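Local coordinates for uncharacterized protein (Streptomyces malaysiense, PDB 6ZYL) that catalyses the beta-hydroxylation of thioholgamide as a non-heme monooxygenase, probably using iron and 2-oxoglutarate, at residues W110-F115 with F232-I237; A143-V148 with S210-A215; A75-H80 with R285-I290. All coordinates share one frame; numbering follows the deposited sequence.

In the fold
Interactions 1 and 2 lie in one sheet, where strands 229-237 and 143-149 are neighbours: Ile234 O and Val146 N probably bond backbone to backbone, and Asp235 is salt-bridged to Arg145. Both are buried, their centres about 3 Å and 7 Å from the centre of the chain. Interaction 3 is also largely buried, but smaller, about 12 Å from that centre and partly open at Phe76 and Gln287; it sets a loop against helix 273-295, without backbone hydrogen bonds. The loop meets interaction 1 through Thr112 and Leu114 but not interaction 2. Backbone bonds and apolar contacts carry the sheet pairs, with a buried polar chain Ser111-Asp235-Arg145; charged and apolar groups mix in the loop contact.

Interaction 1: W110-F115 with F232-I237; sequences WSTNLF and FAIDYI
Asp235 reaches across to Ser111 and Trp110 with CB and OD2. Its CB lies 3.7 Å from Ser111 OG; CG, anti to its own carbonyl carbon (chi1 -73°), swings the carboxylate beside that hydroxyl. Ser111 OG then donates to Asp235 OD2 at 2.6 Å, meeting the anti side of the oxygen, 27° out of the carboxylate plane. The same OD2 lies in plane at the edge of the Trp110 ring, 3.7 Å from CE3, and takes a weak bond from a water that Asn113 ND2 also holds. OD1 belongs to Arg145 on the next strand, in a salt bridge. Strands 107-117 and 229-237 pair antiparallel inside the larger sheet of the double-stranded beta-helix (jelly roll) that phytanoyl-CoA dioxygenase relatives share. Asn113 and Ala233 exchange two backbone bonds in a hydrogen-bonded pair, and Trp110 N gives a nearly straight one to Asp235 O. Beside Asn113, the Phe115 ring sets CE2 3.6 Å from Ala233 CB, while Asn113 CB lies over one of its faces near the rim. Thr112 and Phe232 point to the other face of the sheet, where Thr112 CG2 approaches Phe232 CZ at 3.6 Å and helix 84-90 packs over both.

Interaction 2: A143-V148 with S210-A215; sequences AARVWV and SVHHLA
Ser210 and Trp147 form a hydrogen-bonded antiparallel pair, each backbone N donating to the other's O; Trp147 NE1 donates to a tartaric acid, probably from the crystallisation liquor. Val211 turns to the opposite face, where CG1 touches Ala144 CB at 3.7 Å and CG2 runs beside Val146 CG2, with helix 93-103 covering this side. His212 exchanges two backbone bonds with Arg145. With CG between the backbone N and carbonyl carbon (chi1 66°), the His212 ring folds back over Arg145, whose CB makes a CH-pi contact 4.2 Å from the ring centroid. This is the inner side of the jelly-roll sheet; His212 ND1 bonds Tyr162 and NE2 bonds Asp130, the acid of an HxD sequence that usually supplies iron ligands in such oxygenases, so His212 is probably a second-shell residue. Arg145 NE is salt-bridged to Asp235 on strand 229-237, and a leucine in place of Arg145 would probably leave that buried carboxylate without its charged mate. His213 turns away, its ND1 accepting from Ala215 N. Leu214, already past the strand, turns back to its partner: CD1 meets Ala143 CB at 3.8 Å, CD2 crosses to Arg145 CB, and its N donates to a water 2.8 Å from Ala143 O.

Interaction 3: A75-H80 with R285-I290; sequences AFPKIH and RRQKRI
Phe76 meets Gln287 at its ring edge: CE2 lies 3.8 Å from Gln287 OE1, with NE2 in the ring plane, and the amide is turned 70° from the ring. The Phe76 side chain stands between its backbone N and carbonyl carbon (chi1 76°), which carries the ring out toward the helix. A cis peptide bond then leads into Pro77, whose CB points at the helix. Pro77 CG wedges between two neighbours on one turn, 3.6 Å from Gln287 OE1 and 3.9 Å from the CG of Arg286, whose chain slides past the proline in the opposite direction. Lys78 follows, bent at chi2 (-78°) and extended beyond it, so that CE lies 3.5 Å above one face of the Arg286 guanidinium, offset toward the rim. Lys78 NZ ends 3.1 Å from Arg286 NH2; both are donors, so no bond joins them. Further along the loop, His80 bonds Thr112 OG1 through ND1. With backbone bonds from Ala75 to Leu114 and from Pro77 to Thr112, the loop 75-80 joins strand 107-117 to helix 273-295 near the Trp110-Ser111 end of the strand. Shared acceptors account for the two donors lying so close: Lys78 NZ and Arg286 NH2 both donate to the backbone Trp110 O, and each has a carboxylate as well, Glu264 for the lysine and Asp248 for the arginine, while the guanidinium also makes a cation-pi contact with the Trp110 ring. The two positive groups can lie side by side because the carboxylates are likely to offset their charge and the carbonyl accepts from both.

Interaction 1: W110-F115 with F232-I237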
loop_
_atom_site.group_PDB
_atom_site.type_symbol
_atom_site.label_atom_id
_atom_site.label_comp_id
_atom_site.label_asym_id
_atom_site.label_seq_id
_atom_site.Cartn_x
_atom_site.Cartn_y
_atom_site.Cartn_z
ATOM N N TRP A 110 -0.463 -5.891 6.424
ATOM C CA TRP A 110 0.578 -6.760 5.890
ATOM C C TRP A 110 1.798 -5.991 5.407
ATOM O O TRP A 110 2.918 -6.506 5.502
ATOM C CB TRP A 110 0.004 -7.602 4.746
ATOM C CG TRP A 110 0.955 -8.613 4.190
ATOM C CD1 TRP A 110 1.268 -9.829 4.726
ATOM C CD2 TRP A 110 1.711 -8.500 2.982
ATOM N NE1 TRP A 110 2.176 -10.479 3.926
ATOM C CE2 TRP A 110 2.466 -9.683 2.848
ATOM C CE3 TRP A 110 1.828 -7.510 2.001
ATOM C CZ2 TRP A 110 3.325 -9.903 1.774
ATOM C CZ3 TRP A 110 2.679 -7.730 0.936
ATOM C CH2 TRP A 110 3.418 -8.917 0.830
ATOM N N SER A 111 1.616 -4.774 4.897
ATOM C CA SER A 111 2.745 -3.958 4.475
ATOM C C SER A 111 2.298 -2.510 4.341
ATOM O O SER A 111 1.103 -2.213 4.270
ATOM C CB SER A 111 3.329 -4.452 3.147
ATOM O OG SER A 111 2.634 -3.887 2.049
ATOM N N THR A 112 3.280 -1.610 4.317
ATOM C CA THR A 112 3.059 -0.214 3.969
ATOM C C THR A 112 4.110 0.211 2.955
ATOM O O THR A 112 5.240 -0.288 2.960
ATOM C CB THR A 112 3.106 0.719 5.192
ATOM O OG1 THR A 112 4.279 0.459 5.971
ATOM C CG2 THR A 112 1.860 0.530 6.054
ATOM N N ASN A 113 3.722 1.135 2.079
ATOM C CA ASN A 113 4.588 1.623 1.017
ATOM C C ASN A 113 4.418 3.125 0.879
ATOM O O ASN A 113 3.297 3.638 0.938
ATOM C CB ASN A 113 4.262 0.964 -0.334
ATOM C CG ASN A 113 4.927 -0.382 -0.506
ATOM O OD1 ASN A 113 6.069 -0.471 -0.954
ATOM N ND2 ASN A 113 4.209 -1.441 -0.161
ATOM N N LEU A 114 5.531 3.827 0.694
ATOM C CA LEU A 114 5.518 5.218 0.265
ATOM C C LEU A 114 5.759 5.241 -1.240
ATOM O O LEU A 114 6.793 4.758 -1.711
ATOM C CB LEU A 114 6.579 6.038 0.996
ATOM C CG LEU A 114 6.104 6.821 2.218
ATOM C CD1 LEU A 114 7.307 7.417 2.948
ATOM C CD2 LEU A 114 5.112 7.907 1.840
ATOM N N PHE A 115 4.796 5.768 -1.988
ATOM C CA PHE A 115 4.906 5.931 -3.437
ATOM C C PHE A 115 4.981 7.430 -3.704
ATOM O O PHE A 115 3.965 8.130 -3.666
ATOM C CB PHE A 115 3.730 5.281 -4.158
ATOM C CG PHE A 115 3.693 3.784 -4.028
ATOM C CD1 PHE A 115 4.816 3.021 -4.310
ATOM C CD2 PHE A 115 2.537 3.140 -3.626
ATOM C CE1 PHE A 115 4.784 1.644 -4.191
ATOM C CE2 PHE A 115 2.497 1.764 -3.507
ATOM C CZ PHE A 115 3.623 1.015 -3.791
ATOM N N PHE A 232 0.612 7.043 0.363
ATOM C CA PHE A 232 0.952 6.079 1.404
ATOM C C PHE A 232 0.002 4.898 1.247
ATOM O O PHE A 232 -1.211 5.042 1.443
ATOM C CB PHE A 232 0.841 6.730 2.782
ATOM C CG PHE A 232 1.103 5.799 3.925
ATOM C CD1 PHE A 232 2.374 5.298 4.157
ATOM C CD2 PHE A 232 0.079 5.440 4.783
ATOM C CE1 PHE A 232 2.612 4.444 5.217
ATOM C CE2 PHE A 232 0.310 4.587 5.843
ATOM C CZ PHE A 232 1.578 4.089 6.062
ATOM N N ALA A 233 0.547 3.743 0.877
ATOM C CA ALA A 233 -0.244 2.565 0.544
ATOM C C ALA A 233 -0.183 1.550 1.676
ATOM O O ALA A 233 0.883 1.295 2.243
ATOM C CB ALA A 233 0.254 1.925 -0.753
ATOM N N ILE A 234 -1.334 0.959 1.988
ATOM C CA ILE A 234 -1.475 0.042 3.111
ATOM C C ILE A 234 -2.142 -1.225 2.604
ATOM O O ILE A 234 -3.248 -1.169 2.055
ATOM C CB ILE A 234 -2.304 0.646 4.256
ATOM C CG1 ILE A 234 -1.901 2.094 4.526
ATOM C CG2 ILE A 234 -2.152 -0.190 5.521
ATOM C CD1 ILE A 234 -2.947 2.871 5.319
ATOM N N ASP A 235 -1.483 -2.362 2.797
ATOM C CA ASP A 235 -2.056 -3.654 2.445
ATOM C C ASP A 235 -2.773 -4.233 3.657
ATOM O O ASP A 235 -2.141 -4.524 4.679
ATOM C CB ASP A 235 -0.975 -4.613 1.956
ATOM C CG ASP A 235 -0.475 -4.262 0.575
ATOM O OD1 ASP A 235 -1.310 -3.893 -0.277
ATOM O OD2 ASP A 235 0.749 -4.343 0.344
ATOM N N TYR A 236 -4.089 -4.379 3.550
ATOM C CA TYR A 236 -4.902 -5.003 4.581
ATOM C C TYR A 236 -5.284 -6.409 4.140
ATOM O O TYR A 236 -5.619 -6.635 2.973
ATOM C CB TYR A 236 -6.160 -4.179 4.865
ATOM C CG TYR A 236 -5.884 -2.879 5.590
ATOM C CD1 TYR A 236 -5.799 -2.838 6.975
ATOM C CD2 TYR A 236 -5.703 -1.696 4.886
ATOM C CE1 TYR A 236 -5.543 -1.649 7.642
ATOM C CE2 TYR A 236 -5.447 -0.504 5.543
ATOM C CZ TYR A 236 -5.369 -0.487 6.921
ATOM O OH TYR A 236 -5.115 0.696 7.576
ATOM N N ILE A 237 -5.219 -7.351 5.079
ATOM C CA ILE A 237 -5.586 -8.738 4.832
ATOM C C ILE A 237 -6.426 -9.225 6.004
ATOM O O ILE A 237 -6.443 -8.622 7.078
ATOM C CB ILE A 237 -4.355 -9.659 4.653
ATOM C CG1 ILE A 237 -3.521 -9.686 5.938
ATOM C CG2 ILE A 237 -3.506 -9.208 3.479
ATOM C CD1 ILE A 237 -2.383 -10.699 5.921
HETATM O O HOH W 1 1.524 -1.201 0.553
#

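Interaction 2: A143-V148 with S210-A215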
loop_
_atom_site.group_PDB
_atom_site.type_symbol
_atom_site.label_atom_id
_atom_site.label_comp_id
_atom_site.label_asym_id
_atom_site.label_seq_id
_atom_site.Cartn_x
_atom_site.Cartn_y
_atom_site.Cartn_z
ATOM N N ALA A 143 -8.245 -9.414 0.669
ATOM C CA ALA A 143 -7.199 -8.409 0.762
ATOM C C ALA A 143 -7.601 -7.173 -0.028
ATOM O O ALA A 143 -8.414 -7.235 -0.952
ATOM C CB ALA A 143 -5.854 -8.944 0.257
ATOM N N ALA A 144 -7.002 -6.046 0.347
ATOM C CA ALA A 144 -7.219 -4.779 -0.334
ATOM C C ALA A 144 -6.067 -3.850 0.015
ATOM O O ALA A 144 -5.551 -3.889 1.135
ATOM C CB ALA A 144 -8.558 -4.147 0.065
ATOM N N ARG A 145 -5.661 -3.032 -0.950
ATOM C CA ARG A 145 -4.638 -2.018 -0.737
ATOM C C ARG A 145 -5.314 -0.657 -0.624
ATOM O O ARG A 145 -6.056 -0.251 -1.526
ATOM C CB ARG A 145 -3.614 -2.015 -1.870
ATOM C CG ARG A 145 -2.595 -0.890 -1.756
ATOM C CD ARG A 145 -1.412 -1.100 -2.688
ATOM N NE ARG A 145 -0.546 -2.185 -2.235
ATOM C CZ ARG A 145 0.638 -2.467 -2.767
ATOM N NH1 ARG A 145 1.101 -1.742 -3.774
ATOM N NH2 ARG A 145 1.359 -3.472 -2.291
ATOM N N VAL A 146 -5.060 0.038 0.480
ATOM C CA VAL A 146 -5.562 1.389 0.701
ATOM C C VAL A 146 -4.471 2.366 0.285
ATOM O O VAL A 146 -3.372 2.359 0.850
ATOM C CB VAL A 146 -5.977 1.604 2.165
ATOM C CG1 VAL A 146 -6.428 3.043 2.381
ATOM C CG2 VAL A 146 -7.077 0.625 2.548
ATOM N N TRP A 147 -4.778 3.203 -0.699
ATOM C CA TRP A 147 -3.840 4.134 -1.324
ATOM C C TRP A 147 -4.212 5.532 -0.840
ATOM O O TRP A 147 -5.124 6.162 -1.382
ATOM C CB TRP A 147 -3.937 3.999 -2.838
ATOM C CG TRP A 147 -2.854 4.617 -3.656
ATOM C CD1 TRP A 147 -1.563 4.193 -3.770
ATOM C CD2 TRP A 147 -2.988 5.743 -4.528
ATOM N NE1 TRP A 147 -0.879 4.998 -4.650
ATOM C CE2 TRP A 147 -1.732 5.959 -5.127
ATOM C CE3 TRP A 147 -4.047 6.596 -4.854
ATOM C CZ2 TRP A 147 -1.506 6.993 -6.034
ATOM C CZ3 TRP A 147 -3.821 7.623 -5.755
ATOM C CH2 TRP A 147 -2.561 7.812 -6.334
ATOM N N VAL A 148 -3.509 6.004 0.184
ATOM C CA VAL A 148 -3.847 7.257 0.850
ATOM C C VAL A 148 -3.103 8.401 0.176
ATOM O O VAL A 148 -1.879 8.348 0.007
ATOM C CB VAL A 148 -3.508 7.195 2.348
ATOM C CG1 VAL A 148 -3.882 8.508 3.028
ATOM C CG2 VAL A 148 -4.209 6.023 3.012
ATOM N N SER A 210 -7.893 5.730 -2.005
ATOM C CA SER A 210 -8.494 4.772 -2.914
ATOM C C SER A 210 -8.193 3.376 -2.388
ATOM O O SER A 210 -7.122 3.134 -1.823
ATOM C CB SER A 210 -7.953 4.937 -4.334
ATOM O OG SER A 210 -8.546 3.994 -5.206
ATOM N N VAL A 211 -9.148 2.469 -2.555
ATOM C CA VAL A 211 -9.000 1.073 -2.162
ATOM C C VAL A 211 -9.140 0.238 -3.424
ATOM O O VAL A 211 -10.152 0.338 -4.126
ATOM C CB VAL A 211 -10.044 0.656 -1.114
ATOM C CG1 VAL A 211 -9.682 -0.701 -0.521
ATOM C CG2 VAL A 211 -10.168 1.714 -0.031
ATOM N N HIS A 212 -8.133 -0.577 -3.723
ATOM C CA HIS A 212 -8.189 -1.417 -4.908
ATOM C C HIS A 212 -7.745 -2.839 -4.595
ATOM O O HIS A 212 -7.011 -3.093 -3.635
ATOM C CB HIS A 212 -7.350 -0.818 -6.070
ATOM C CG HIS A 212 -5.874 -0.766 -5.819
ATOM N ND1 HIS A 212 -5.196 0.417 -5.614
ATOM C CD2 HIS A 212 -4.938 -1.744 -5.796
ATOM C CE1 HIS A 212 -3.909 0.162 -5.449
ATOM N NE2 HIS A 212 -3.728 -1.142 -5.552
ATOM N N HIS A 213 -8.261 -3.759 -5.407
ATOM C CA HIS A 213 -7.902 -5.168 -5.354
ATOM C C HIS A 213 -6.443 -5.349 -5.747
ATOM O O HIS A 213 -5.924 -4.639 -6.611
ATOM C CB HIS A 213 -8.823 -5.940 -6.305
ATOM C CG HIS A 213 -8.905 -7.409 -6.039
ATOM N ND1 HIS A 213 -8.009 -8.308 -6.571
ATOM C CD2 HIS A 213 -9.805 -8.143 -5.342
ATOM C CE1 HIS A 213 -8.333 -9.531 -6.191
ATOM N NE2 HIS A 213 -9.421 -9.457 -5.444
ATOM N N LEU A 214 -5.770 -6.302 -5.098
ATOM C CA LEU A 214 -4.368 -6.543 -5.413
ATOM C C LEU A 214 -4.170 -7.105 -6.816
ATOM O O LEU A 214 -3.032 -7.131 -7.298
ATOM C CB LEU A 214 -3.749 -7.489 -4.384
ATOM C CG LEU A 214 -3.611 -6.927 -2.967
ATOM C CD1 LEU A 214 -2.975 -7.962 -2.042
ATOM C CD2 LEU A 214 -2.807 -5.637 -2.952
ATOM N N ALA A 215 -5.239 -7.555 -7.474
ATOM C CA ALA A 215 -5.191 -7.969 -8.870
ATOM C C ALA A 215 -5.673 -6.872 -9.813
ATOM O O ALA A 215 -5.803 -7.111 -11.018
ATOM C CB ALA A 215 -6.022 -9.238 -9.076
HETATM O O HOH W 2 -7.043 -8.080 -3.203
#

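Interaction 3: A75-H80 with R285-I290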
loop_
_atom_site.group_PDB
_atom_site.type_symbol
_atom_site.label_atom_id
_atom_site.label_comp_id
_atom_site.label_asym_id
_atom_site.label_seq_id
_atom_site.Cartn_x
_atom_site.Cartn_y
_atom_site.Cartn_z
ATOM N N ALA A 75 11.023 3.450 2.436
ATOM C CA ALA A 75 9.744 3.567 1.751
ATOM C C ALA A 75 8.941 2.274 1.737
ATOM O O ALA A 75 7.825 2.261 1.206
ATOM C CB ALA A 75 9.965 4.039 0.309
ATOM N N PHE A 76 9.474 1.193 2.294
ATOM C CA PHE A 76 8.803 -0.101 2.274
ATOM C C PHE A 76 9.613 -1.090 3.109
ATOM O O PHE A 76 10.809 -0.876 3.305
ATOM C CB PHE A 76 8.674 -0.624 0.845
ATOM C CG PHE A 76 9.958 -1.177 0.300
ATOM C CD1 PHE A 76 10.918 -0.327 -0.220
ATOM C CD2 PHE A 76 10.216 -2.539 0.324
ATOM C CE1 PHE A 76 12.105 -0.820 -0.716
ATOM C CE2 PHE A 76 11.406 -3.040 -0.171
ATOM C CZ PHE A 76 12.352 -2.177 -0.692
ATOM N N PRO A 77 9.020 -2.181 3.615
ATOM C CA PRO A 77 7.597 -2.521 3.570
ATOM C C PRO A 77 6.915 -2.442 4.928
ATOM O O PRO A 77 5.789 -2.929 5.076
ATOM C CB PRO A 77 7.616 -3.965 3.068
ATOM C CG PRO A 77 8.892 -4.538 3.710
ATOM C CD PRO A 77 9.838 -3.354 3.981
ATOM N N LYS A 78 7.587 -1.844 5.909
ATOM C CA LYS A 78 7.104 -1.853 7.286
ATOM C C LYS A 78 7.293 -0.486 7.938
ATOM O O LYS A 78 7.745 -0.370 9.078
ATOM C CB LYS A 78 7.820 -2.933 8.097
ATOM C CG LYS A 78 7.723 -4.335 7.522
ATOM C CD LYS A 78 6.366 -4.962 7.813
ATOM C CE LYS A 78 6.272 -6.363 7.223
ATOM N NZ LYS A 78 5.081 -7.106 7.719
ATOM N N ILE A 79 6.933 0.576 7.217
ATOM C CA ILE A 79 7.075 1.919 7.774
ATOM C C ILE A 79 6.314 2.028 9.088
ATOM O O ILE A 79 6.790 2.637 10.054
ATOM C CB ILE A 79 6.595 2.976 6.763
ATOM C CG1 ILE A 79 7.272 2.787 5.407
ATOM C CG2 ILE A 79 6.866 4.382 7.294
ATOM C CD1 ILE A 79 6.673 3.646 4.299
ATOM N N HIS A 80 5.126 1.424 9.150
ATOM C CA HIS A 80 4.257 1.544 10.312
ATOM C C HIS A 80 4.839 0.918 11.571
ATOM O O HIS A 80 4.289 1.138 12.655
ATOM C CB HIS A 80 2.903 0.899 10.005
ATOM C CG HIS A 80 2.999 -0.535 9.575
ATOM N ND1 HIS A 80 3.532 -0.914 8.361
ATOM C CD2 HIS A 80 2.627 -1.679 10.195
ATOM C CE1 HIS A 80 3.487 -2.229 8.254
ATOM N NE2 HIS A 80 2.942 -2.719 9.352
ATOM N N ARG A 285 12.444 -10.834 7.351
ATOM C CA ARG A 285 11.498 -11.910 7.073
ATOM C C ARG A 285 10.769 -11.671 5.758
ATOM O O ARG A 285 10.641 -12.581 4.930
ATOM C CB ARG A 285 10.509 -12.017 8.233
ATOM C CG ARG A 285 9.425 -13.064 8.089
ATOM C CD ARG A 285 8.485 -13.013 9.304
ATOM N NE ARG A 285 9.211 -13.232 10.553
ATOM C CZ ARG A 285 9.321 -12.342 11.535
ATOM N NH1 ARG A 285 8.740 -11.154 11.440
ATOM N NH2 ARG A 285 10.015 -12.646 12.623
ATOM N N ARG A 286 10.288 -10.446 5.545
ATOM C CA ARG A 286 9.513 -10.166 4.340
ATOM C C ARG A 286 10.383 -10.236 3.092
ATOM O O ARG A 286 9.979 -10.822 2.082
ATOM C CB ARG A 286 8.851 -8.793 4.448
ATOM C CG ARG A 286 8.115 -8.364 3.186
ATOM C CD ARG A 286 7.007 -9.346 2.820
ATOM N NE ARG A 286 6.097 -9.577 3.939
ATOM C CZ ARG A 286 5.179 -8.709 4.349
ATOM N NH1 ARG A 286 5.036 -7.547 3.725
ATOM N NH2 ARG A 286 4.399 -9.004 5.382
ATOM N N GLN A 287 11.573 -9.634 3.134
ATOM C CA GLN A 287 12.419 -9.619 1.945
ATOM C C GLN A 287 12.891 -11.018 1.574
ATOM O O GLN A 287 13.099 -11.304 0.389
ATOM C CB GLN A 287 13.605 -8.680 2.161
ATOM C CG GLN A 287 13.202 -7.212 2.308
ATOM C CD GLN A 287 12.219 -6.750 1.237
ATOM O OE1 GLN A 287 11.052 -6.474 1.523
ATOM N NE2 GLN A 287 12.686 -6.674 -0.002
ATOM N N LYS A 288 13.060 -11.905 2.557
ATOM C CA LYS A 288 13.305 -13.306 2.233
ATOM C C LYS A 288 12.165 -13.869 1.396
ATOM O O LYS A 288 12.397 -14.567 0.402
ATOM C CB LYS A 288 13.480 -14.126 3.510
ATOM C CG LYS A 288 14.850 -14.016 4.159
ATOM C CD LYS A 288 14.866 -14.734 5.505
ATOM C CE LYS A 288 16.228 -14.655 6.171
ATOM N NZ LYS A 288 16.194 -15.179 7.566
ATOM N N ARG A 289 10.922 -13.567 1.785
ATOM C CA ARG A 289 9.765 -13.998 1.010
ATOM C C ARG A 289 9.793 -13.398 -0.391
ATOM O O ARG A 289 9.653 -14.113 -1.390
ATOM C CB ARG A 289 8.474 -13.596 1.728
ATOM C CG ARG A 289 8.229 -14.270 3.069
ATOM C CD ARG A 289 6.721 -14.468 3.308
ATOM N NE ARG A 289 6.140 -15.283 2.247
ATOM C CZ ARG A 289 5.130 -14.907 1.470
ATOM N NH1 ARG A 289 4.547 -13.728 1.643
ATOM N NH2 ARG A 289 4.698 -15.722 0.519
ATOM N N ILE A 290 9.965 -12.077 -0.481
ATOM C CA ILE A 290 9.979 -11.410 -1.781
ATOM C C ILE A 290 11.074 -11.998 -2.663
ATOM O O ILE A 290 10.841 -12.338 -3.828
ATOM C CB ILE A 290 10.164 -9.892 -1.606
ATOM C CG1 ILE A 290 9.054 -9.299 -0.733
ATOM C CG2 ILE A 290 10.215 -9.206 -2.967
ATOM C CD1 ILE A 290 7.651 -9.552 -1.242
#